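Local coordinates for FrnE protein (Deinococcus radiodurans, PDB 5CO3) that probably acts as a cytoplasmic disulfide oxidoreductase of the DsbA/FrnE family, forming or rearranging disulfides through a thioredoxin-type CxxC motif, at residues A[108-111]-A[112-116]; A[179-182]-A[183-187]; A[186-190]-A[191-195]. All coordinates share one frame; numbering follows the deposited sequence.

Interaction 1 (A[108-111]-A[112-116]); sequences NTFL and AHQLI
Gln-114 lays its amide nitrogen over one face of the Phe-110 ring. NE2 is 3.3 Å from CE2 of Phe-110, displaced from the ring centre toward the rim. The amide and ring planes are 67° apart. Phe-110 reaches this position because CG is anti to the backbone N (chi1 -172°). Gln-114 has CG anti to its carbonyl carbon and extends beyond it. Phe-110 also makes a cation-pi contact with Arg-177. CD2 of Leu-111 packs 3.8 Å from NE2 of Gln-114. One residue earlier in each segment, Thr-109 and His-113 run side by side. OG1 of Thr-109 lies 3.5 Å from CD2 of His-113. Both polar ends meet Asp-19, since OG1 of Thr-109 and NE2 of His-113 each bond to its OD1. This shared oxygen probably helps to set the rotation of the imidazole; ND1 bonds to a glycerol, probably from the crystallisation liquor.

The helix start is held by an Asx turn, in which Phe-110 N donates to Asn-108 OD1 at 2.9 Å. A water bridges Asn-108 O and Ala-112 N. Phe-110 and Gln-114 pack on helix 173-186. Leu-111 and Leu-115 touch helix 146-156, while Ile-116 faces helix 125-137.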
ATOM      1  N   ASN A 108       8.634  -2.746  13.723  1.00 24.68           N
ATOM      2  CA  ASN A 108       9.304  -2.087  12.599  1.00 23.58           C
ATOM      3  C   ASN A 108       8.956  -2.867  11.333  1.00 24.91           C
ATOM      4  O   ASN A 108       9.069  -4.086  11.336  1.00 24.38           O
ATOM      5  CB  ASN A 108      10.828  -2.046  12.831  1.00 25.43           C
ATOM      6  CG  ASN A 108      11.568  -1.299  11.730  1.00 32.56           C
ATOM      7  OD1 ASN A 108      11.636  -1.763  10.593  1.00 31.10           O
ATOM      8  ND2 ASN A 108      12.134  -0.140  12.068  1.00 30.84           N
ATOM      9  N   THR A 109       8.535  -2.181  10.265  1.00 24.87           N
ATOM     10  CA  THR A 109       8.020  -2.865   9.060  1.00 20.96           C
ATOM     11  C   THR A 109       9.015  -3.000   7.898  1.00 26.30           C
ATOM     12  O   THR A 109       8.633  -3.418   6.803  1.00 25.56           O
ATOM     13  CB  THR A 109       6.747  -2.156   8.515  1.00 26.64           C
ATOM     14  OG1 THR A 109       7.030  -0.780   8.224  1.00 25.20           O
ATOM     15  CG2 THR A 109       5.625  -2.237   9.546  1.00 27.11           C
ATOM     16  N   PHE A 110      10.291  -2.682   8.141  1.00 28.20           N
ATOM     17  CA  PHE A 110      11.305  -2.683   7.080  1.00 27.63           C
ATOM     18  C   PHE A 110      11.416  -4.050   6.394  1.00 29.88           C
ATOM     19  O   PHE A 110      11.374  -4.141   5.153  1.00 31.15           O
ATOM     20  CB  PHE A 110      12.666  -2.259   7.657  1.00 32.79           C
ATOM     21  CG  PHE A 110      13.746  -2.030   6.622  1.00 31.63           C
ATOM     22  CD1 PHE A 110      13.504  -1.274   5.485  1.00 35.89           C
ATOM     23  CD2 PHE A 110      15.034  -2.523   6.827  1.00 40.77           C
ATOM     24  CE1 PHE A 110      14.508  -1.052   4.548  1.00 36.82           C
ATOM     25  CE2 PHE A 110      16.042  -2.293   5.892  1.00 40.73           C
ATOM     26  CZ  PHE A 110      15.783  -1.553   4.760  1.00 39.39           C
ATOM     27  N   LEU A 111      11.521  -5.105   7.197  1.00 29.27           N
ATOM     28  CA  LEU A 111      11.676  -6.464   6.685  1.00 25.72           C
ATOM     29  C   LEU A 111      10.420  -6.924   5.950  1.00 27.55           C
ATOM     30  O   LEU A 111      10.511  -7.605   4.929  1.00 27.81           O
ATOM     31  CB  LEU A 111      12.005  -7.441   7.820  1.00 27.80           C
ATOM     32  CG  LEU A 111      13.434  -7.443   8.352  1.00 33.52           C
ATOM     33  CD1 LEU A 111      13.520  -8.236   9.652  1.00 28.40           C
ATOM     34  CD2 LEU A 111      14.387  -8.003   7.293  1.00 33.93           C
ATOM     35  N   ALA A 112       9.253  -6.556   6.474  1.00 26.11           N
ATOM     36  CA  ALA A 112       7.987  -6.850   5.822  1.00 23.00           C
ATOM     37  C   ALA A 112       7.939  -6.203   4.446  1.00 26.47           C
ATOM     38  O   ALA A 112       7.513  -6.832   3.482  1.00 25.26           O
ATOM     39  CB  ALA A 112       6.843  -6.365   6.682  1.00 24.14           C
ATOM     40  N   HIS A 113       8.391  -4.956   4.341  1.00 25.60           N
ATOM     41  CA  HIS A 113       8.424  -4.291   3.040  1.00 28.66           C
ATOM     42  C   HIS A 113       9.379  -5.003   2.094  1.00 27.35           C
ATOM     43  O   HIS A 113       9.118  -5.090   0.892  1.00 32.28           O
ATOM     44  CB  HIS A 113       8.805  -2.816   3.186  1.00 29.41           C
ATOM     45  CG  HIS A 113       7.668  -1.958   3.654  1.00 24.54           C
ATOM     46  ND1 HIS A 113       6.586  -1.655   2.852  1.00 25.95           N
ATOM     47  CD2 HIS A 113       7.444  -1.340   4.837  1.00 25.98           C
ATOM     48  CE1 HIS A 113       5.744  -0.895   3.527  1.00 30.88           C
ATOM     49  NE2 HIS A 113       6.244  -0.684   4.733  1.00 26.42           N
ATOM     50  N   GLN A 114      10.482  -5.523   2.635  1.00 26.72           N
ATOM     51  CA  GLN A 114      11.411  -6.304   1.825  1.00 29.25           C
ATOM     52  C   GLN A 114      10.743  -7.561   1.264  1.00 30.45           C
ATOM     53  O   GLN A 114      10.965  -7.933   0.105  1.00 31.34           O
ATOM     54  CB  GLN A 114      12.647  -6.695   2.640  1.00 28.17           C
ATOM     55  CG  GLN A 114      13.653  -5.564   2.792  1.00 33.10           C
ATOM     56  CD  GLN A 114      14.858  -5.953   3.652  1.00 35.55           C
ATOM     57  OE1 GLN A 114      15.566  -6.912   3.345  1.00 38.13           O
ATOM     58  NE2 GLN A 114      15.080  -5.219   4.740  1.00 35.64           N
ATOM     59  N   LEU A 115       9.932  -8.213   2.093  1.00 28.78           N
ATOM     60  CA  LEU A 115       9.223  -9.419   1.671  1.00 29.48           C
ATOM     61  C   LEU A 115       8.264  -9.109   0.522  1.00 27.55           C
ATOM     62  O   LEU A 115       8.107  -9.900  -0.412  1.00 27.05           O
ATOM     63  CB  LEU A 115       8.461 -10.032   2.843  1.00 26.53           C
ATOM     64  CG  LEU A 115       7.671 -11.298   2.499  1.00 28.09           C
ATOM     65  CD1 LEU A 115       8.560 -12.329   1.821  1.00 30.96           C
ATOM     66  CD2 LEU A 115       7.014 -11.879   3.751  1.00 25.75           C
ATOM     67  N   ILE A 116       7.631  -7.949   0.582  1.00 28.87           N
ATOM     68  CA  ILE A 116       6.727  -7.590  -0.500  1.00 25.74           C
ATOM     69  C   ILE A 116       7.513  -7.411  -1.807  1.00 29.77           C
ATOM     70  O   ILE A 116       7.088  -7.868  -2.873  1.00 29.72           O
ATOM     71  CB  ILE A 116       5.938  -6.330  -0.174  1.00 22.78           C
ATOM     72  CG1 ILE A 116       4.996  -6.602   0.993  1.00 27.21           C
ATOM     73  CG2 ILE A 116       5.057  -5.974  -1.367  1.00 23.77           C
ATOM     74  CD1 ILE A 116       4.404  -5.362   1.643  1.00 26.49           C
TER
HETATM   75  O   HOH W   1       9.163  -5.927   9.291  1.00 23.99           O

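Interaction 2 (A[179-182]-A[183-187]); sequences DEAQ and AQQLG
The flat amide of Gln-185 lies across the carbonyl oxygen of Ala-181, one turn back in the helix. Ala-181 O stands over one face of this amide, 3.4 Å from CD of Gln-185. On the same side, CA of Gln-182 is 3.6 Å from OE1 of Gln-185. The extended chain runs back along the helix toward Ala-181, since CG lies beside the backbone N (chi1 -68°). Gln-185 also touches a crystal neighbour, so its pose may reflect the crystal.

Gln-182 and Leu-186 run side by side and point the same way. Their closest side-chain approach is CD1 of Leu-186 to CG of Gln-182, at 4.2 Å. Both side chains pack on Trp-17 of strand 12-18. On the inner side, Asp-179 is bound to His-50 through OD1 and to the backbone N of Ser-51 through OD2. Glu-180 makes a salt bridge to Arg-177.

Backbone bonds carry most of the contact. Gln-185 N donates to Ala-181 O at 2.8 Å, and Leu-186 N to Gln-182 O at 2.9 Å. The helix closes in a Schellman motif at Gly-187, whose phi of 83° would press a side chain against the preceding carbonyl. Gly-187 N bonds to Gln-184 O at 3.0 Å. The chemistry is therefore that of a regular helix end. Gln-184 and Gln-185 are exposed, while the buried carboxylate of Asp-179 is satisfied by residues of strand 45-51.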
ATOM      1  N   ASP A 179      12.382   3.255  -2.626  1.00 41.57           N
ATOM      2  CA  ASP A 179      10.945   3.532  -2.604  1.00 39.62           C
ATOM      3  C   ASP A 179      10.597   4.691  -1.682  1.00 44.17           C
ATOM      4  O   ASP A 179       9.828   5.584  -2.034  1.00 39.86           O
ATOM      5  CB  ASP A 179      10.171   2.294  -2.153  1.00 40.58           C
ATOM      6  CG  ASP A 179       9.612   1.503  -3.302  1.00 40.69           C
ATOM      7  OD1 ASP A 179       9.578   2.035  -4.435  1.00 43.34           O
ATOM      8  OD2 ASP A 179       9.182   0.353  -3.065  1.00 37.53           O
ATOM      9  N   GLU A 180      11.165   4.659  -0.485  1.00 39.32           N
ATOM     10  CA  GLU A 180      10.884   5.668   0.520  1.00 39.25           C
ATOM     11  C   GLU A 180      11.478   7.021   0.151  1.00 42.34           C
ATOM     12  O   GLU A 180      10.868   8.067   0.390  1.00 44.74           O
ATOM     13  CB  GLU A 180      11.406   5.192   1.875  1.00 38.27           C
ATOM     14  CG  GLU A 180      10.712   3.919   2.326  1.00 36.22           C
ATOM     15  CD  GLU A 180      11.375   3.230   3.503  1.00 39.90           C
ATOM     16  OE1 GLU A 180      12.545   3.522   3.817  1.00 42.34           O
ATOM     17  OE2 GLU A 180      10.713   2.379   4.113  1.00 34.85           O
ATOM     18  N   ALA A 181      12.678   6.994  -0.420  1.00 46.52           N
ATOM     19  CA  ALA A 181      13.308   8.205  -0.919  1.00 53.09           C
ATOM     20  C   ALA A 181      12.447   8.830  -2.012  1.00 53.55           C
ATOM     21  O   ALA A 181      12.252  10.043  -2.049  1.00 50.17           O
ATOM     22  CB  ALA A 181      14.705   7.900  -1.433  1.00 50.65           C
ATOM     23  N   GLN A 182      11.911   7.993  -2.892  1.00 47.27           N
ATOM     24  CA  GLN A 182      11.092   8.497  -3.984  1.00 53.87           C
ATOM     25  C   GLN A 182       9.837   9.190  -3.448  1.00 47.11           C
ATOM     26  O   GLN A 182       9.448  10.251  -3.948  1.00 48.52           O
ATOM     27  CB  GLN A 182      10.714   7.373  -4.946  1.00 46.52           C
ATOM     28  CG  GLN A 182      10.080   7.885  -6.228  1.00 63.67           C
ATOM     29  CD  GLN A 182       9.771   6.785  -7.221  1.00 59.73           C
ATOM     30  OE1 GLN A 182       9.885   5.598  -6.908  1.00 56.61           O
ATOM     31  NE2 GLN A 182       9.381   7.175  -8.431  1.00 60.48           N
ATOM     32  N   ALA A 183       9.223   8.607  -2.418  1.00 43.54           N
ATOM     33  CA  ALA A 183       8.063   9.226  -1.774  1.00 46.44           C
ATOM     34  C   ALA A 183       8.449  10.586  -1.202  1.00 49.12           C
ATOM     35  O   ALA A 183       7.745  11.580  -1.395  1.00 48.31           O
ATOM     36  CB  ALA A 183       7.502   8.326  -0.676  1.00 40.72           C
ATOM     37  N   GLN A 184       9.583  10.620  -0.512  1.00 46.64           N
ATOM     38  CA  GLN A 184      10.085  11.852   0.071  1.00 49.83           C
ATOM     39  C   GLN A 184      10.303  12.909  -1.009  1.00 51.53           C
ATOM     40  O   GLN A 184       9.881  14.057  -0.856  1.00 53.41           O
ATOM     41  CB  GLN A 184      11.382  11.589   0.838  1.00 55.60           C
ATOM     42  CG  GLN A 184      11.725  12.660   1.855  1.00 65.27           C
ATOM     43  CD  GLN A 184      12.584  12.127   2.983  1.00 77.84           C
ATOM     44  OE1 GLN A 184      13.025  10.976   2.952  1.00 83.05           O
ATOM     45  NE2 GLN A 184      12.820  12.958   3.995  1.00 82.24           N
ATOM     46  N   GLN A 185      10.948  12.508  -2.102  1.00 52.35           N
ATOM     47  CA  GLN A 185      11.225  13.420  -3.212  1.00 58.96           C
ATOM     48  C   GLN A 185       9.931  13.969  -3.801  1.00 59.06           C
ATOM     49  O   GLN A 185       9.851  15.143  -4.165  1.00 58.99           O
ATOM     50  CB  GLN A 185      12.039  12.715  -4.300  1.00 58.92           C
ATOM     51  CG  GLN A 185      13.458  12.355  -3.879  1.00 60.49           C
ATOM     52  CD  GLN A 185      14.044  11.226  -4.705  1.00 63.86           C
ATOM     53  OE1 GLN A 185      13.391  10.689  -5.605  1.00 63.95           O
ATOM     54  NE2 GLN A 185      15.280  10.853  -4.400  1.00 65.25           N
ATOM     55  N   LEU A 186       8.921  13.105  -3.876  1.00 57.54           N
ATOM     56  CA  LEU A 186       7.609  13.470  -4.397  1.00 54.25           C
ATOM     57  C   LEU A 186       6.784  14.291  -3.412  1.00 52.72           C
ATOM     58  O   LEU A 186       5.718  14.787  -3.762  1.00 56.15           O
ATOM     59  CB  LEU A 186       6.827  12.213  -4.780  1.00 55.38           C
ATOM     60  CG  LEU A 186       7.190  11.550  -6.106  1.00 50.92           C
ATOM     61  CD1 LEU A 186       6.564  10.169  -6.184  1.00 51.13           C
ATOM     62  CD2 LEU A 186       6.729  12.419  -7.258  1.00 56.43           C
ATOM     63  N   GLY A 187       7.262  14.416  -2.181  1.00 54.33           N
ATOM     64  CA  GLY A 187       6.538  15.162  -1.168  1.00 56.78           C
ATOM     65  C   GLY A 187       5.442  14.362  -0.483  1.00 55.05           C
ATOM     66  O   GLY A 187       4.618  14.916   0.245  1.00 55.48           O
TER

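Interaction 3 (A[186-190]-A[191-195]); sequences LGITG and VPFFV
The cis-proline loop of the thioredoxin fold contains a side-chain contact between Ile-188 and Phe-193. The loop links helix 173-186 to strand 193-196, and the peptide bond between Val-191 and Pro-192 is cis. Ile-188 lies across one face of the Phe-193 ring. Its CG1 sits 3.7 Å from the ring centroid and 12° off the normal, a CH-pi contact. CD1 of Ile-188 reaches CD1 of Phe-193 at 3.4 Å. The other branch, CG2, meets CB of Phe-193 at 3.6 Å. CG of Phe-193 anti to the backbone N (chi1 -164°) carries the ring over to Ile-188, and chi2 of -81° turns its face to it. CG2 of Val-195 lies in the plane of the ring, at its edge. Gly-190 O is 3.8 Å from CB of Phe-193, so the loop backbone also borders this side chain.

Val-191 and Pro-192 both touch Cys-25 of the CxxC motif, and Pro-192 also touches Trp-24. Ile-188 packs further on Trp-17 and Phe-52. With an alanine in place of Phe-193, CG1 and CD1 of Ile-188 would lose the ring face beneath them, and a gap would probably open there.

No hydrogen bond joins residues 186-190 to residues 191-195. The contact is apolar, so its fit depends on shape and dispersion. Polar ties come instead from the backbone, with Phe-193 paired to Trp-17 and Pro-192 to Gly-204.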
ATOM      1  N   LEU A 186       8.921  13.105  -3.876  1.00 57.54           N
ATOM      2  CA  LEU A 186       7.609  13.470  -4.397  1.00 54.25           C
ATOM      3  C   LEU A 186       6.784  14.291  -3.412  1.00 52.72           C
ATOM      4  O   LEU A 186       5.718  14.787  -3.762  1.00 56.15           O
ATOM      5  CB  LEU A 186       6.827  12.213  -4.780  1.00 55.38           C
ATOM      6  CG  LEU A 186       7.190  11.550  -6.106  1.00 50.92           C
ATOM      7  CD1 LEU A 186       6.564  10.169  -6.184  1.00 51.13           C
ATOM      8  CD2 LEU A 186       6.729  12.419  -7.258  1.00 56.43           C
ATOM      9  N   GLY A 187       7.262  14.416  -2.181  1.00 54.33           N
ATOM     10  CA  GLY A 187       6.538  15.162  -1.168  1.00 56.78           C
ATOM     11  C   GLY A 187       5.442  14.362  -0.483  1.00 55.05           C
ATOM     12  O   GLY A 187       4.618  14.916   0.245  1.00 55.48           O
ATOM     13  N   ILE A 188       5.427  13.054  -0.710  1.00 52.50           N
ATOM     14  CA  ILE A 188       4.487  12.184  -0.011  1.00 47.48           C
ATOM     15  C   ILE A 188       4.895  12.053   1.455  1.00 45.70           C
ATOM     16  O   ILE A 188       5.963  11.526   1.762  1.00 50.40           O
ATOM     17  CB  ILE A 188       4.419  10.789  -0.662  1.00 40.96           C
ATOM     18  CG1 ILE A 188       3.985  10.918  -2.127  1.00 49.47           C
ATOM     19  CG2 ILE A 188       3.486   9.871   0.129  1.00 45.57           C
ATOM     20  CD1 ILE A 188       4.114   9.642  -2.915  1.00 54.69           C
ATOM     21  N   THR A 189       4.045  12.536   2.359  1.00 46.52           N
ATOM     22  CA  THR A 189       4.355  12.496   3.789  1.00 50.66           C
ATOM     23  C   THR A 189       3.322  11.689   4.579  1.00 50.15           C
ATOM     24  O   THR A 189       3.424  11.554   5.803  1.00 49.66           O
ATOM     25  CB  THR A 189       4.447  13.917   4.387  1.00 52.15           C
ATOM     26  OG1 THR A 189       3.186  14.581   4.239  1.00 56.07           O
ATOM     27  CG2 THR A 189       5.517  14.728   3.672  1.00 59.18           C
ATOM     28  N   GLY A 190       2.334  11.150   3.874  1.00 43.22           N
ATOM     29  CA  GLY A 190       1.316  10.332   4.498  1.00 40.24           C
ATOM     30  C   GLY A 190       0.805   9.265   3.550  1.00 35.70           C
ATOM     31  O   GLY A 190       0.886   9.423   2.328  1.00 37.19           O
ATOM     32  N   VAL A 191       0.276   8.182   4.113  1.00 33.03           N
ATOM     33  CA  VAL A 191      -0.166   7.041   3.318  1.00 33.69           C
ATOM     34  C   VAL A 191      -1.583   6.616   3.686  1.00 28.57           C
ATOM     35  O   VAL A 191      -2.033   6.841   4.803  1.00 31.80           O
ATOM     36  CB  VAL A 191       0.807   5.847   3.479  1.00 34.49           C
ATOM     37  CG1 VAL A 191       2.095   6.121   2.716  1.00 34.47           C
ATOM     38  CG2 VAL A 191       1.089   5.559   4.957  1.00 33.87           C
ATOM     39  N   PRO A 192      -2.304   5.979   2.753  1.00 27.41           N
ATOM     40  CA  PRO A 192      -1.882   5.608   1.403  1.00 26.33           C
ATOM     41  C   PRO A 192      -1.797   6.811   0.477  1.00 32.91           C
ATOM     42  O   PRO A 192      -2.487   7.812   0.680  1.00 32.51           O
ATOM     43  CB  PRO A 192      -2.982   4.650   0.955  1.00 23.46           C
ATOM     44  CG  PRO A 192      -4.185   5.104   1.684  1.00 29.32           C
ATOM     45  CD  PRO A 192      -3.685   5.560   3.027  1.00 27.82           C
ATOM     46  N   PHE A 193      -0.932   6.717  -0.520  1.00 32.50           N
ATOM     47  CA  PHE A 193      -0.837   7.755  -1.528  1.00 32.53           C
ATOM     48  C   PHE A 193      -0.860   7.106  -2.904  1.00 31.29           C
ATOM     49  O   PHE A 193      -0.044   6.237  -3.198  1.00 33.86           O
ATOM     50  CB  PHE A 193       0.431   8.596  -1.340  1.00 33.64           C
ATOM     51  CG  PHE A 193       0.408   9.895  -2.093  1.00 45.28           C
ATOM     52  CD1 PHE A 193       0.720   9.932  -3.436  1.00 37.77           C
ATOM     53  CD2 PHE A 193       0.061  11.076  -1.456  1.00 45.75           C
ATOM     54  CE1 PHE A 193       0.697  11.130  -4.140  1.00 40.93           C
ATOM     55  CE2 PHE A 193       0.033  12.271  -2.146  1.00 47.73           C
ATOM     56  CZ  PHE A 193       0.355  12.301  -3.488  1.00 45.66           C
ATOM     57  N   PHE A 194      -1.796   7.547  -3.744  1.00 34.27           N
ATOM     58  CA  PHE A 194      -1.950   7.004  -5.089  1.00 36.65           C
ATOM     59  C   PHE A 194      -1.374   7.920  -6.160  1.00 36.05           C
ATOM     60  O   PHE A 194      -1.577   9.137  -6.135  1.00 39.01           O
ATOM     61  CB  PHE A 194      -3.427   6.762  -5.409  1.00 32.56           C
ATOM     62  CG  PHE A 194      -4.128   5.858  -4.448  1.00 29.69           C
ATOM     63  CD1 PHE A 194      -4.600   6.340  -3.236  1.00 29.87           C
ATOM     64  CD2 PHE A 194      -4.344   4.528  -4.763  1.00 32.38           C
ATOM     65  CE1 PHE A 194      -5.265   5.518  -2.357  1.00 30.21           C
ATOM     66  CE2 PHE A 194      -5.011   3.699  -3.892  1.00 28.46           C
ATOM     67  CZ  PHE A 194      -5.479   4.194  -2.679  1.00 30.02           C
ATOM     68  N   VAL A 195      -0.651   7.333  -7.106  1.00 35.26           N
ATOM     69  CA  VAL A 195      -0.206   8.061  -8.281  1.00 41.88           C
ATOM     70  C   VAL A 195      -0.741   7.329  -9.503  1.00 39.44           C
ATOM     71  O   VAL A 195      -0.494   6.133  -9.678  1.00 35.86           O
ATOM     72  CB  VAL A 195       1.324   8.181  -8.350  1.00 44.05           C
ATOM     73  CG1 VAL A 195       1.736   8.862  -9.641  1.00 47.48           C
ATOM     74  CG2 VAL A 195       1.841   8.951  -7.150  1.00 45.88           C
TER

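In the fold
Interactions 2 and 3 are continuous: they share Leu-186 and Gly-187, and their centres are 8 Å apart. Ala-183 O and Ile-188 N, 2.8 Å apart, probably form a hydrogen bond that ties the helix end to the loop. Trp-17 touches side chains of both. Interaction 1 does not touch the others. Its centre is about 17 Å from that of interaction 2 and about 18 Å from that of interaction 3; the nearest atoms are about 5 Å and 8 Å away. Its Phe-110 and Gln-114 pack on the first turns of the helix that ends in interaction 2. Near the CxxC motif, Val-191 and Pro-192 touch Cys-25, whereas His-113 comes close without touching.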